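Local coordinates for protein 2-oxoadipate dioxygenase/decarboxylase (Pseudomonas putida, PDB 6W1G) that catalyses the iron(II)-dependent decarboxylation and hydroxylation of 2-oxoadipate to D-2-hydroxyglutarate in the catabolism of D-lysine, at residues 32-37 and 293-298; 236-241 and 250-255; 44-49 and 230-235; 62-67 and 125-130. All blocks are in the same frame, centred on the assembly; numbering follows the deposited sequence. Where two conformers were deposited one is given.

Overall arrangement
Helix 29-48 ties two contacts together: its first half meets strand 288-298 in contact 1 and its last turn meets residues 230-235 in contact 3, with centres about 12 Å apart. Contact 2 starts on helix 234-240, also used by contact 3; its centre is about 11 Å from that of contact 1, and Leu37 packs on Ile237 between them. Contact 4 joins residues 62-67 to the start of strand 127-133, its centre about 20 Å from that of contact 2. Along the chain, contact 4 is nested within contact 3, contact 2 follows, and contact 1 encloses all three. Contact 1 alone holds a metal ligand, Glu294; Arg127 of contact 4 touches another, His70; contacts 2 and 3 lie farther out.

Contact 1 (32-37 and 293-298); sequences GTLLEL and GEIEQR. With NI (nickel (II) ion), chain B.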
loop_
_atom_site.group_PDB
_atom_site.type_symbol
_atom_site.label_atom_id
_atom_site.label_comp_id
_atom_site.label_asym_id
_atom_site.label_seq_id
_atom_site.Cartn_x
_atom_site.Cartn_y
_atom_site.Cartn_z
ATOM N N GLY A 32 13.685 6.107 -10.905
ATOM C CA GLY A 32 14.086 7.483 -10.718
ATOM C C GLY A 32 13.409 8.445 -11.681
ATOM O O GLY A 32 13.009 9.555 -11.292
ATOM N N THR A 33 13.287 8.045 -12.957
ATOM C CA THR A 33 12.533 8.840 -13.920
ATOM C C THR A 33 11.100 9.036 -13.453
ATOM O O THR A 33 10.573 10.155 -13.522
ATOM C CB THR A 33 12.596 8.115 -15.255
ATOM O OG1 THR A 33 13.970 7.884 -15.584
ATOM C CG2 THR A 33 11.936 8.943 -16.326
ATOM N N LEU A 34 10.460 7.968 -13.001
ATOM C CA LEU A 34 9.108 8.102 -12.479
ATOM C C LEU A 34 9.036 9.085 -11.315
ATOM O O LEU A 34 8.115 9.909 -11.228
ATOM C CB LEU A 34 8.583 6.736 -12.042
ATOM C CG LEU A 34 7.175 6.753 -11.444
ATOM C CD1 LEU A 34 6.135 7.139 -12.458
ATOM C CD2 LEU A 34 6.873 5.395 -10.855
ATOM N N LEU A 35 9.973 9.000 -10.385
ATOM C CA LEU A 35 9.948 9.916 -9.254
ATOM C C LEU A 35 10.020 11.372 -9.682
ATOM O O LEU A 35 9.368 12.242 -9.083
ATOM C CB LEU A 35 11.064 9.645 -8.258
ATOM C CG LEU A 35 11.020 8.334 -7.504
ATOM C CD1 LEU A 35 12.164 8.339 -6.509
ATOM C CD2 LEU A 35 9.744 8.086 -6.862
ATOM N N GLU A 36 10.823 11.676 -10.714
ATOM C CA GLU A 36 10.890 13.060 -11.191
ATOM C C GLU A 36 9.547 13.500 -11.758
ATOM O O GLU A 36 9.098 14.621 -11.521
ATOM C CB GLU A 36 11.996 13.158 -12.246
ATOM C CG GLU A 36 13.389 12.988 -11.673
ATOM C CD GLU A 36 14.503 12.995 -12.706
ATOM O OE1 GLU A 36 14.224 12.779 -13.903
ATOM O OE2 GLU A 36 15.668 13.206 -12.302
ATOM N N LEU A 37 8.883 12.608 -12.477
ATOM C CA LEU A 37 7.578 12.922 -13.043
ATOM C C LEU A 37 6.539 13.110 -11.943
ATOM O O LEU A 37 5.726 14.020 -12.005
ATOM C CB LEU A 37 7.192 11.801 -13.984
ATOM C CG LEU A 37 5.931 12.011 -14.805
ATOM C CD1 LEU A 37 6.057 13.235 -15.749
ATOM C CD2 LEU A 37 5.688 10.747 -15.598
ATOM N N GLY A 293 7.075 -1.817 -12.795
ATOM C CA GLY A 293 6.816 -0.729 -11.881
ATOM C C GLY A 293 5.330 -0.444 -11.789
ATOM O O GLY A 293 4.479 -1.012 -12.472
ATOM N N GLU A 294 5.019 0.440 -10.837
ATOM C CA GLU A 294 3.642 0.809 -10.528
ATOM C C GLU A 294 3.586 2.255 -10.082
ATOM O O GLU A 294 4.558 2.818 -9.535
ATOM C CB GLU A 294 3.118 -0.123 -9.430
ATOM C CG GLU A 294 1.681 0.087 -9.004
ATOM C CD GLU A 294 1.289 -0.961 -7.996
ATOM O OE1 GLU A 294 1.634 -0.837 -6.804
ATOM O OE2 GLU A 294 0.651 -1.959 -8.394
ATOM N N ILE A 295 2.425 2.861 -10.288
ATOM C CA ILE A 295 2.115 4.204 -9.808
ATOM C C ILE A 295 0.719 4.154 -9.208
ATOM O O ILE A 295 -0.157 3.462 -9.718
ATOM C CB ILE A 295 2.213 5.233 -10.980
ATOM C CG1 ILE A 295 1.949 6.643 -10.540
ATOM C CG2 ILE A 295 1.295 4.875 -12.148
ATOM C CD1 ILE A 295 2.910 7.182 -9.540
ATOM N N GLU A 296 0.492 4.936 -8.138
ATOM C CA GLU A 296 -0.823 4.963 -7.486
ATOM C C GLU A 296 -1.188 6.367 -7.051
ATOM O O GLU A 296 -0.328 7.218 -6.800
ATOM C CB GLU A 296 -0.892 4.027 -6.284
ATOM C CG GLU A 296 -0.177 4.467 -5.017
ATOM C CD GLU A 296 -0.097 3.358 -3.910
ATOM O OE1 GLU A 296 -0.794 2.365 -4.043
ATOM O OE2 GLU A 296 0.661 3.478 -2.949
ATOM N N GLN A 297 -2.498 6.573 -6.950
ATOM C CA GLN A 297 -3.107 7.761 -6.404
ATOM C C GLN A 297 -4.034 7.282 -5.272
ATOM O O GLN A 297 -4.841 6.377 -5.497
ATOM C CB GLN A 297 -3.931 8.502 -7.472
ATOM C CG GLN A 297 -4.563 9.792 -6.954
ATOM C CD GLN A 297 -5.486 10.437 -7.925
ATOM O OE1 GLN A 297 -5.368 10.300 -9.156
ATOM N NE2 GLN A 297 -6.413 11.196 -7.398
ATOM N N ARG A 298 -3.938 7.866 -4.083
ATOM C CA ARG A 298 -4.688 7.396 -2.921
ATOM C C ARG A 298 -5.772 8.387 -2.555
ATOM O O ARG A 298 -5.480 9.564 -2.379
ATOM C CB ARG A 298 -3.772 7.112 -1.716
ATOM C CG ARG A 298 -2.954 5.886 -1.938
ATOM C CD ARG A 298 -2.008 5.577 -0.758
ATOM N NE ARG A 298 -1.418 4.264 -0.964
ATOM C CZ ARG A 298 -2.015 3.126 -0.651
ATOM N NH1 ARG A 298 -3.148 3.112 0.059
ATOM N NH2 ARG A 298 -1.478 1.975 -1.043
HETATM NI NI NI B . 1.586 -2.368 -5.414
HETATM O O HOH W 1 0.314 -3.763 -6.693
HETATM O O HOH W 2 1.336 -4.068 -4.115
HETATM O O HOH W 3 -0.354 -2.138 -4.824
#
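Leu34 of helix 29-48 packs against the strand that supplies Glu294 to the metal site, a facial triad of two histidines and one carboxylate completed by His70 and His226. The side chains of strand 288-298 alternate: Ile295 faces the helix, whereas Glu294 is directed to the other side, where the metal lies. The helix contact is small, burying 90 Å² in all. With CG anti to the backbone N (chi1 179°), Leu34 reaches out from the helix and divides its methyls between two residues. CD2 rests 3.7 Å from the carbonyl O of Glu294, and CD1 meets Ile295 CD1 at 4.3 Å; no hydrogen bond crosses the interface. Pro229, Phe269 and Ile237 also touch Leu34, so its contact with the strand is one part of a wider apolar layer behind the metal site.

On the metal side, the Glu294 chain is extended beyond CG and binds nickel, found here at the site of the iron cofactor. OE1 is 2.1 Å from the ion while Glu294 OE2 stays 3.1 Å from it, which makes the carboxylate a monodentate ligand. Thr228 OG1 is hydrogen-bonded to the same OE1, adding a second grip on the metal-binding oxygen. Three waters join the three protein ligands for a six-coordinate site, and water 1 donates to Glu294 OE2. Further along the strand, Glu296 OE2 is hydrogen-bonded to His70 ND1, a second-shell link to a metal ligand. The same Glu296 OE2 lies at the guanidinium edge of Arg298, in its plane and 3.0 Å from NE.

Contact 2 (236-241 and 250-255); sequences AIQLGM and AVVEGP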
loop_
_atom_site.group_PDB
_atom_site.type_symbol
_atom_site.label_atom_id
_atom_site.label_comp_id
_atom_site.label_asym_id
_atom_site.label_seq_id
_atom_site.Cartn_x
_atom_site.Cartn_y
_atom_site.Cartn_z
ATOM N N ALA A 236 -2.957 12.542 -15.020
ATOM C CA ALA A 236 -1.890 13.410 -15.470
ATOM C C ALA A 236 -0.591 12.643 -15.617
ATOM O O ALA A 236 0.160 12.862 -16.575
ATOM C CB ALA A 236 -1.733 14.597 -14.533
ATOM N N ILE A 237 -0.284 11.754 -14.679
ATOM C CA ILE A 237 0.982 11.062 -14.832
ATOM C C ILE A 237 0.931 10.150 -16.063
ATOM O O ILE A 237 1.928 10.005 -16.756
ATOM C CB ILE A 237 1.402 10.357 -13.530
ATOM C CG1 ILE A 237 2.913 10.281 -13.532
ATOM C CG2 ILE A 237 0.665 9.082 -13.398
ATOM C CD1 ILE A 237 3.457 10.102 -12.191
ATOM N N GLN A 238 -0.212 9.504 -16.327
ATOM C CA GLN A 238 -0.324 8.637 -17.504
ATOM C C GLN A 238 -0.062 9.412 -18.785
ATOM O O GLN A 238 0.520 8.859 -19.718
ATOM C CB GLN A 238 -1.694 7.972 -17.578
ATOM C CG GLN A 238 -1.844 6.774 -16.694
ATOM C CD GLN A 238 -3.100 6.002 -17.008
ATOM O OE1 GLN A 238 -4.208 6.488 -16.803
ATOM N NE2 GLN A 238 -2.935 4.804 -17.537
ATOM N N LEU A 239 -0.462 10.682 -18.832
ATOM C CA LEU A 239 -0.221 11.505 -19.996
ATOM C C LEU A 239 1.253 11.871 -20.156
ATOM O O LEU A 239 1.688 12.201 -21.261
ATOM C CB LEU A 239 -1.018 12.800 -19.999
ATOM C CG LEU A 239 -2.452 12.681 -20.399
ATOM C CD1 LEU A 239 -3.146 14.044 -20.191
ATOM C CD2 LEU A 239 -2.596 12.270 -21.856
ATOM N N GLY A 240 2.010 11.897 -19.074
ATOM C CA GLY A 240 3.436 12.171 -19.149
ATOM C C GLY A 240 4.361 10.962 -19.294
ATOM O O GLY A 240 5.518 11.164 -19.709
ATOM N N MET A 241 3.852 9.714 -19.059
ATOM C CA MET A 241 4.651 8.469 -18.979
ATOM C C MET A 241 5.142 7.866 -20.318
ATOM O O MET A 241 6.310 7.405 -20.386
ATOM C CB MET A 241 3.914 7.384 -18.201
ATOM C CG MET A 241 4.000 7.522 -16.708
ATOM S SD MET A 241 2.868 6.572 -15.725
ATOM C CE MET A 241 3.709 5.027 -15.672
ATOM N N ALA A 250 -3.149 1.130 -20.246
ATOM C CA ALA A 250 -4.232 2.097 -20.358
ATOM C C ALA A 250 -5.342 1.836 -19.354
ATOM O O ALA A 250 -5.972 2.785 -18.891
ATOM C CB ALA A 250 -4.824 2.045 -21.755
ATOM N N VAL A 251 -5.618 0.574 -19.026
ATOM C CA VAL A 251 -6.583 0.270 -17.985
ATOM C C VAL A 251 -6.010 0.675 -16.634
ATOM O O VAL A 251 -4.943 0.221 -16.218
ATOM C CB VAL A 251 -6.916 -1.221 -17.988
ATOM C CG1 VAL A 251 -7.749 -1.584 -16.786
ATOM C CG2 VAL A 251 -7.640 -1.625 -19.262
ATOM N N VAL A 252 -6.720 1.521 -15.923
ATOM C CA VAL A 252 -6.349 1.919 -14.580
ATOM C C VAL A 252 -7.221 1.131 -13.622
ATOM O O VAL A 252 -8.460 1.162 -13.733
ATOM C CB VAL A 252 -6.526 3.437 -14.406
ATOM C CG1 VAL A 252 -6.236 3.842 -12.972
ATOM C CG2 VAL A 252 -5.635 4.192 -15.374
ATOM N N GLU A 253 -6.587 0.450 -12.660
ATOM C CA GLU A 253 -7.345 -0.260 -11.641
ATOM C C GLU A 253 -7.866 0.718 -10.609
ATOM O O GLU A 253 -7.206 1.717 -10.319
ATOM C CB GLU A 253 -6.471 -1.300 -10.943
ATOM C CG GLU A 253 -5.940 -2.373 -11.885
ATOM C CD GLU A 253 -5.157 -3.408 -11.131
ATOM O OE1 GLU A 253 -3.914 -3.282 -11.053
ATOM O OE2 GLU A 253 -5.792 -4.315 -10.565
ATOM N N GLY A 254 -9.045 0.410 -10.059
ATOM C CA GLY A 254 -9.709 1.244 -9.085
ATOM C C GLY A 254 -10.899 1.962 -9.680
ATOM O O GLY A 254 -11.324 1.707 -10.807
ATOM N N PRO A 255 -11.481 2.887 -8.921
ATOM C CA PRO A 255 -12.600 3.692 -9.444
ATOM C C PRO A 255 -12.141 4.574 -10.588
ATOM O O PRO A 255 -10.946 4.771 -10.789
ATOM C CB PRO A 255 -13.000 4.556 -8.240
ATOM C CG PRO A 255 -11.679 4.744 -7.503
ATOM C CD PRO A 255 -10.980 3.393 -7.625
#
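Gln238 and Val252 bring helix 234-240 against the irregular connection that leads from it to strand 264-275, a short-range contact of a helix with the loop that follows it, with eight residues between the segments. Gln238 was deposited in two conformers, so the distances to its carboxamide hold for the conformer given and its closest approaches are doubtful.

The van der Waals part rests on one methyl. Val252 CG2 faces the carboxamide of Gln238, and the two side chains approach at a slant. The contact is flanked on both sides: Gln238 also touches Thr267 of strand 264-275 and Pro248 of the loop, while Val252 touches Arg265 of the same strand.

Polar ties of the loop run to other parts of the chain. The carboxylate of Glu327 accepts from the backbone N of both Ala250 and Val251, and Glu253 bonds to Gln266 of strand 264-275 through its backbone and its side chain. Across the interface itself no hydrogen bond joins the two segments. In the conformer given, Gln238 NE2 lies 3.5 Å from Val252 CG2 and, on the polar side, 3.9 Å from Ala250 O.

Contact 3 (44-49 and 230-235); sequences QVMAQQ and RTLDID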
loop_
_atom_site.group_PDB
_atom_site.type_symbol
_atom_site.label_atom_id
_atom_site.label_comp_id
_atom_site.label_asym_id
_atom_site.label_seq_id
_atom_site.Cartn_x
_atom_site.Cartn_y
_atom_site.Cartn_z
ATOM N N GLN A 44 2.249 20.578 -9.766
ATOM C CA GLN A 44 1.234 21.185 -10.619
ATOM C C GLN A 44 -0.144 21.097 -9.980
ATOM O O GLN A 44 -0.897 22.067 -9.995
ATOM C CB GLN A 44 1.241 20.481 -11.967
ATOM C CG GLN A 44 0.200 20.971 -12.991
ATOM C CD GLN A 44 0.433 20.393 -14.379
ATOM O OE1 GLN A 44 0.450 21.124 -15.377
ATOM N NE2 GLN A 44 0.600 19.076 -14.452
ATOM N N VAL A 45 -0.506 19.941 -9.419
ATOM C CA VAL A 45 -1.826 19.824 -8.814
ATOM C C VAL A 45 -1.966 20.819 -7.673
ATOM O O VAL A 45 -2.984 21.507 -7.546
ATOM C CB VAL A 45 -2.067 18.389 -8.308
ATOM C CG1 VAL A 45 -3.261 18.382 -7.387
ATOM C CG2 VAL A 45 -2.226 17.398 -9.476
ATOM N N MET A 46 -0.950 20.894 -6.824
ATOM C CA MET A 46 -1.089 21.780 -5.668
ATOM C C MET A 46 -1.188 23.233 -6.101
ATOM O O MET A 46 -1.905 24.015 -5.472
ATOM C CB MET A 46 0.006 21.518 -4.642
ATOM C CG MET A 46 -0.309 20.210 -3.855
ATOM S SD MET A 46 0.869 19.689 -2.658
ATOM C CE MET A 46 2.354 19.468 -3.631
ATOM N N ALA A 47 -0.514 23.591 -7.187
ATOM C CA ALA A 47 -0.552 24.978 -7.645
ATOM C C ALA A 47 -1.874 25.293 -8.328
ATOM O O ALA A 47 -2.367 26.428 -8.252
ATOM C CB ALA A 47 0.574 25.198 -8.650
ATOM N N GLN A 48 -2.440 24.328 -9.046
ATOM C CA GLN A 48 -3.633 24.533 -9.846
ATOM C C GLN A 48 -4.934 24.267 -9.107
ATOM O O GLN A 48 -5.978 24.766 -9.547
ATOM C CB GLN A 48 -3.593 23.626 -11.086
ATOM C CG GLN A 48 -2.474 23.947 -12.031
ATOM C CD GLN A 48 -2.399 23.043 -13.241
ATOM O OE1 GLN A 48 -3.186 22.098 -13.408
ATOM N NE2 GLN A 48 -1.435 23.318 -14.090
ATOM N N GLN A 49 -4.888 23.558 -7.988
ATOM C CA GLN A 49 -6.085 23.126 -7.271
ATOM C C GLN A 49 -6.009 23.473 -5.804
ATOM O O GLN A 49 -5.610 22.633 -4.981
ATOM C CB GLN A 49 -6.292 21.632 -7.458
ATOM C CG GLN A 49 -6.510 21.283 -8.902
ATOM C CD GLN A 49 -6.807 19.828 -9.108
ATOM O OE1 GLN A 49 -7.673 19.252 -8.425
ATOM N NE2 GLN A 49 -6.075 19.201 -10.031
ATOM N N ARG A 230 3.455 7.815 -4.622
ATOM C CA ARG A 230 2.115 8.367 -4.593
ATOM C C ARG A 230 2.040 9.660 -5.401
ATOM O O ARG A 230 2.778 10.615 -5.144
ATOM C CB ARG A 230 1.675 8.661 -3.152
ATOM C CG ARG A 230 0.307 9.294 -3.072
ATOM C CD ARG A 230 -0.092 9.586 -1.633
ATOM N NE ARG A 230 -1.343 10.296 -1.592
ATOM C CZ ARG A 230 -1.906 10.820 -0.502
ATOM N NH1 ARG A 230 -1.306 10.726 0.685
ATOM N NH2 ARG A 230 -3.062 11.444 -0.590
ATOM N N THR A 231 1.158 9.668 -6.400
ATOM C CA THR A 231 0.852 10.886 -7.123
ATOM C C THR A 231 -0.511 11.415 -6.726
ATOM O O THR A 231 -1.414 10.667 -6.382
ATOM C CB THR A 231 0.918 10.671 -8.648
ATOM O OG1 THR A 231 0.715 11.906 -9.340
ATOM C CG2 THR A 231 -0.095 9.693 -9.169
ATOM N N LEU A 232 -0.655 12.737 -6.865
ATOM C CA LEU A 232 -1.952 13.383 -6.681
ATOM C C LEU A 232 -2.849 13.294 -7.920
ATOM O O LEU A 232 -4.007 13.646 -7.848
ATOM C CB LEU A 232 -1.753 14.857 -6.315
ATOM C CG LEU A 232 -1.020 15.084 -5.001
ATOM C CD1 LEU A 232 -0.842 16.584 -4.748
ATOM C CD2 LEU A 232 -1.713 14.414 -3.826
ATOM N N ASP A 233 -2.349 12.845 -9.075
ATOM C CA ASP A 233 -3.197 12.810 -10.282
ATOM C C ASP A 233 -2.685 11.739 -11.240
ATOM O O ASP A 233 -1.776 11.980 -12.028
ATOM C CB ASP A 233 -3.243 14.184 -10.956
ATOM C CG ASP A 233 -4.238 14.223 -12.092
ATOM O OD1 ASP A 233 -4.676 13.161 -12.587
ATOM O OD2 ASP A 233 -4.598 15.347 -12.544
ATOM N N ILE A 234 -3.272 10.543 -11.157
ATOM C CA ILE A 234 -2.801 9.445 -11.987
ATOM C C ILE A 234 -3.145 9.673 -13.449
ATOM O O ILE A 234 -2.455 9.166 -14.332
ATOM C CB ILE A 234 -3.332 8.102 -11.452
ATOM C CG1 ILE A 234 -2.495 6.942 -12.000
ATOM C CG2 ILE A 234 -4.775 7.900 -11.821
ATOM C CD1 ILE A 234 -2.800 5.657 -11.346
ATOM N N ASP A 235 -4.216 10.419 -13.744
ATOM C CA ASP A 235 -4.493 10.682 -15.152
ATOM C C ASP A 235 -3.393 11.535 -15.758
ATOM O O ASP A 235 -2.946 11.305 -16.883
ATOM C CB ASP A 235 -5.817 11.421 -15.304
ATOM C CG ASP A 235 -7.031 10.596 -14.885
ATOM O OD1 ASP A 235 -7.049 9.397 -15.134
ATOM O OD2 ASP A 235 -7.980 11.161 -14.315
HETATM O O HOH W 4 -6.680 16.512 -11.000
#
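Val45 turns CG1 anti to its backbone N (chi1 165°), and Leu232 swings CG anti to its carbonyl carbon (chi1 -63°), so that the valine fork meets the leucine along CB and CD1. Val45 CG1 touches Leu232 CB at 4.0 Å, and the other prong, CG2, lies 3.7 Å from Asp233 CB. Thus the two methyls straddle consecutive residues of segment 230-235. Met46 completes the apolar patch from the next position on the helix: its CG is 3.8 Å from Leu232 CD1, the two side chains crossing at about a right angle. An alanine at Val45 would remove both prongs and would probably leave a gap beside Leu232 CB and Asp233 CB. The polar tie between helix and turn is Asn42, hydrogen-bonded to Arg230 O, Leu232 N and Thr231 OG1.

A water bridges the polar ends. Water 4 accepts from Gln49 NE2 at 2.9 Å and donates to Asp233 OD2 at 2.8 Å. Asp233 is the N-cap of helix 234-240; its OD1 accepts from the backbone N of Ala236. Just before it, Thr231 OG1 accepts from the backbone N of Asp233 at 3.2 Å in a nearly straight bond (176°), closing an ST turn.

The contact lies away from the metal site and joins the C-terminal end of helix 29-48 to the start of helix 234-240. Helix 50-59 borders the apolar patch, with Val52 against Val45 and Leu56 against both Met46 and Leu232, while Thr231 pairs through its backbone with Glu296 of strand 288-298.

Contact 4 (62-67 and 125-130); sequences IERLDQ and PFRVFT
Arg64, in the short, weakly bonded helix 61-64, lays its side chain over Pro125, which comes just before strand 127-133 of the five-stranded mixed sheet. CB starts the contact 4.1 Å from Pro125 CD. CG, set between the backbone N and the carbonyl carbon (chi1 85°), is 4.1 Å from Pro125 CG, and the extended chain runs on across the proline ring. Arg64 CD is 3.9 Å from Pro125 CG, and NE follows at 3.7 Å from that same Pro125 CG. At CZ the guanidinium presents a face to the ring: Pro125 CB lies 3.5 Å above its plane, over the centre.

At the tip, NH2 of Arg64 comes within 3.5 Å of Arg127 NH1. Two carboxylates gather this pair. Glu68 forms salt bridges with Arg64 NE and Arg127 NH1, and Glu397 with Arg64 NH1 and Arg127 NH1, so their charges are probably offset. An alanine in place of Arg64 would probably take away the flat group stacked over Pro125 CB and leave Glu68 and Glu397 each short of a cationic partner.

Arg127 also touches the metal ligand His70, which places this charged cluster close behind the metal site. The chain of Arg127 bends at chi2, and its guanidinium plane stands 64° from that of Arg64. Over one face of that second guanidinium, Pro125 O lies 3.2 Å above the plane, offset toward the rim.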
loop_
_atom_site.group_PDB
_atom_site.type_symbol
_atom_site.label_atom_id
_atom_site.label_comp_id
_atom_site.label_asym_id
_atom_site.label_seq_id
_atom_site.Cartn_x
_atom_site.Cartn_y
_atom_site.Cartn_z
ATOM N N ILE A 62 0.384 16.809 3.409
ATOM C CA ILE A 62 1.353 17.576 2.628
ATOM C C ILE A 62 2.774 17.273 3.077
ATOM O O ILE A 62 3.699 17.267 2.271
ATOM C CB ILE A 62 0.999 19.077 2.696
ATOM C CG1 ILE A 62 1.730 19.885 1.622
ATOM C CG2 ILE A 62 1.223 19.620 4.111
ATOM C CD1 ILE A 62 1.093 21.257 1.388
ATOM N N GLU A 63 2.983 17.010 4.358
ATOM C CA GLU A 63 4.330 16.758 4.852
ATOM C C GLU A 63 4.831 15.349 4.579
ATOM O O GLU A 63 6.038 15.134 4.586
ATOM C CB GLU A 63 4.376 17.075 6.346
ATOM C CG GLU A 63 3.966 18.534 6.635
ATOM C CD GLU A 63 4.026 18.937 8.093
ATOM O OE1 GLU A 63 4.142 18.054 8.967
ATOM O OE2 GLU A 63 3.951 20.155 8.359
ATOM N N ARG A 64 3.955 14.394 4.345
ATOM C CA ARG A 64 4.358 12.997 4.121
ATOM C C ARG A 64 4.396 12.639 2.639
ATOM O O ARG A 64 4.957 11.607 2.261
ATOM C CB ARG A 64 3.431 12.023 4.884
ATOM C CG ARG A 64 2.184 11.665 4.139
ATOM C CD ARG A 64 1.147 10.870 4.979
ATOM N NE ARG A 64 0.358 10.032 4.120
ATOM C CZ ARG A 64 -0.511 9.109 4.502
ATOM N NH1 ARG A 64 -0.890 9.019 5.748
ATOM N NH2 ARG A 64 -0.985 8.249 3.619
ATOM N N LEU A 65 3.776 13.460 1.789
ATOM C CA LEU A 65 3.493 13.059 0.414
ATOM C C LEU A 65 4.757 12.765 -0.389
ATOM O O LEU A 65 4.799 11.801 -1.156
ATOM C CB LEU A 65 2.722 14.194 -0.249
ATOM C CG LEU A 65 2.469 14.034 -1.745
ATOM C CD1 LEU A 65 1.642 12.824 -2.066
ATOM C CD2 LEU A 65 1.839 15.317 -2.268
ATOM N N ASP A 66 5.777 13.616 -0.284
ATOM C CA ASP A 66 6.902 13.514 -1.193
ATOM C C ASP A 66 7.646 12.198 -1.050
ATOM O O ASP A 66 8.172 11.686 -2.039
ATOM C CB ASP A 66 7.884 14.647 -0.983
ATOM C CG ASP A 66 9.062 14.547 -1.917
ATOM O OD1 ASP A 66 8.825 14.570 -3.143
ATOM O OD2 ASP A 66 10.199 14.403 -1.435
ATOM N N GLN A 67 7.694 11.628 0.142
ATOM C CA GLN A 67 8.392 10.368 0.373
ATOM C C GLN A 67 7.471 9.162 0.445
ATOM O O GLN A 67 7.947 8.056 0.699
ATOM C CB GLN A 67 9.280 10.470 1.616
ATOM C CG GLN A 67 10.389 11.524 1.454
ATOM C CD GLN A 67 11.387 11.111 0.380
ATOM O OE1 GLN A 67 11.977 10.038 0.462
ATOM N NE2 GLN A 67 11.556 11.940 -0.635
ATOM N N PRO A 125 4.257 6.906 6.033
ATOM C CA PRO A 125 3.163 6.016 5.678
ATOM C C PRO A 125 3.627 4.802 4.881
ATOM O O PRO A 125 2.821 4.126 4.227
ATOM C CB PRO A 125 2.277 6.899 4.804
ATOM C CG PRO A 125 3.280 7.704 4.064
ATOM C CD PRO A 125 4.375 8.033 5.074
ATOM N N PHE A 126 4.916 4.486 4.953
ATOM C CA PHE A 126 5.443 3.338 4.210
ATOM C C PHE A 126 4.690 2.073 4.551
ATOM O O PHE A 126 4.459 1.771 5.729
ATOM C CB PHE A 126 6.925 3.178 4.527
ATOM C CG PHE A 126 7.622 2.143 3.742
ATOM C CD1 PHE A 126 7.701 2.237 2.361
ATOM C CD2 PHE A 126 8.252 1.082 4.371
ATOM C CE1 PHE A 126 8.393 1.279 1.619
ATOM C CE2 PHE A 126 8.962 0.150 3.651
ATOM C CZ PHE A 126 9.028 0.248 2.267
ATOM N N ARG A 127 4.382 1.297 3.526
ATOM C CA ARG A 127 3.744 -0.016 3.691
ATOM C C ARG A 127 4.484 -1.019 2.831
ATOM O O ARG A 127 5.044 -0.648 1.807
ATOM C CB ARG A 127 2.274 -0.137 3.231
ATOM C CG ARG A 127 1.374 0.998 3.465
ATOM C CD ARG A 127 1.213 1.811 2.201
ATOM N NE ARG A 127 0.347 2.892 2.465
ATOM C CZ ARG A 127 0.459 4.113 1.919
ATOM N NH1 ARG A 127 -0.349 5.077 2.239
ATOM N NH2 ARG A 127 1.412 4.363 1.017
ATOM N N VAL A 128 4.460 -2.289 3.260
ATOM C CA VAL A 128 4.999 -3.363 2.454
ATOM C C VAL A 128 3.926 -4.424 2.280
ATOM O O VAL A 128 3.570 -5.129 3.245
ATOM C CB VAL A 128 6.296 -3.960 2.959
ATOM C CG1 VAL A 128 6.732 -5.108 2.016
ATOM C CG2 VAL A 128 7.367 -2.902 3.036
ATOM N N PHE A 129 3.391 -4.523 1.060
ATOM C CA PHE A 129 2.439 -5.563 0.684
ATOM C C PHE A 129 3.217 -6.860 0.534
ATOM O O PHE A 129 4.173 -6.915 -0.248
ATOM C CB PHE A 129 1.785 -5.185 -0.638
ATOM C CG PHE A 129 0.629 -6.054 -1.030
ATOM C CD1 PHE A 129 0.796 -7.178 -1.821
ATOM C CD2 PHE A 129 -0.641 -5.769 -0.571
ATOM C CE1 PHE A 129 -0.291 -7.949 -2.166
ATOM C CE2 PHE A 129 -1.725 -6.559 -0.928
ATOM C CZ PHE A 129 -1.544 -7.636 -1.712
ATOM N N THR A 130 2.891 -7.854 1.351
ATOM C CA THR A 130 3.685 -9.059 1.516
ATOM C C THR A 130 2.829 -10.268 1.180
ATOM O O THR A 130 1.835 -10.557 1.860
ATOM C CB THR A 130 4.198 -9.143 2.932
ATOM O OG1 THR A 130 4.965 -7.978 3.227
ATOM C CG2 THR A 130 5.081 -10.367 3.150
#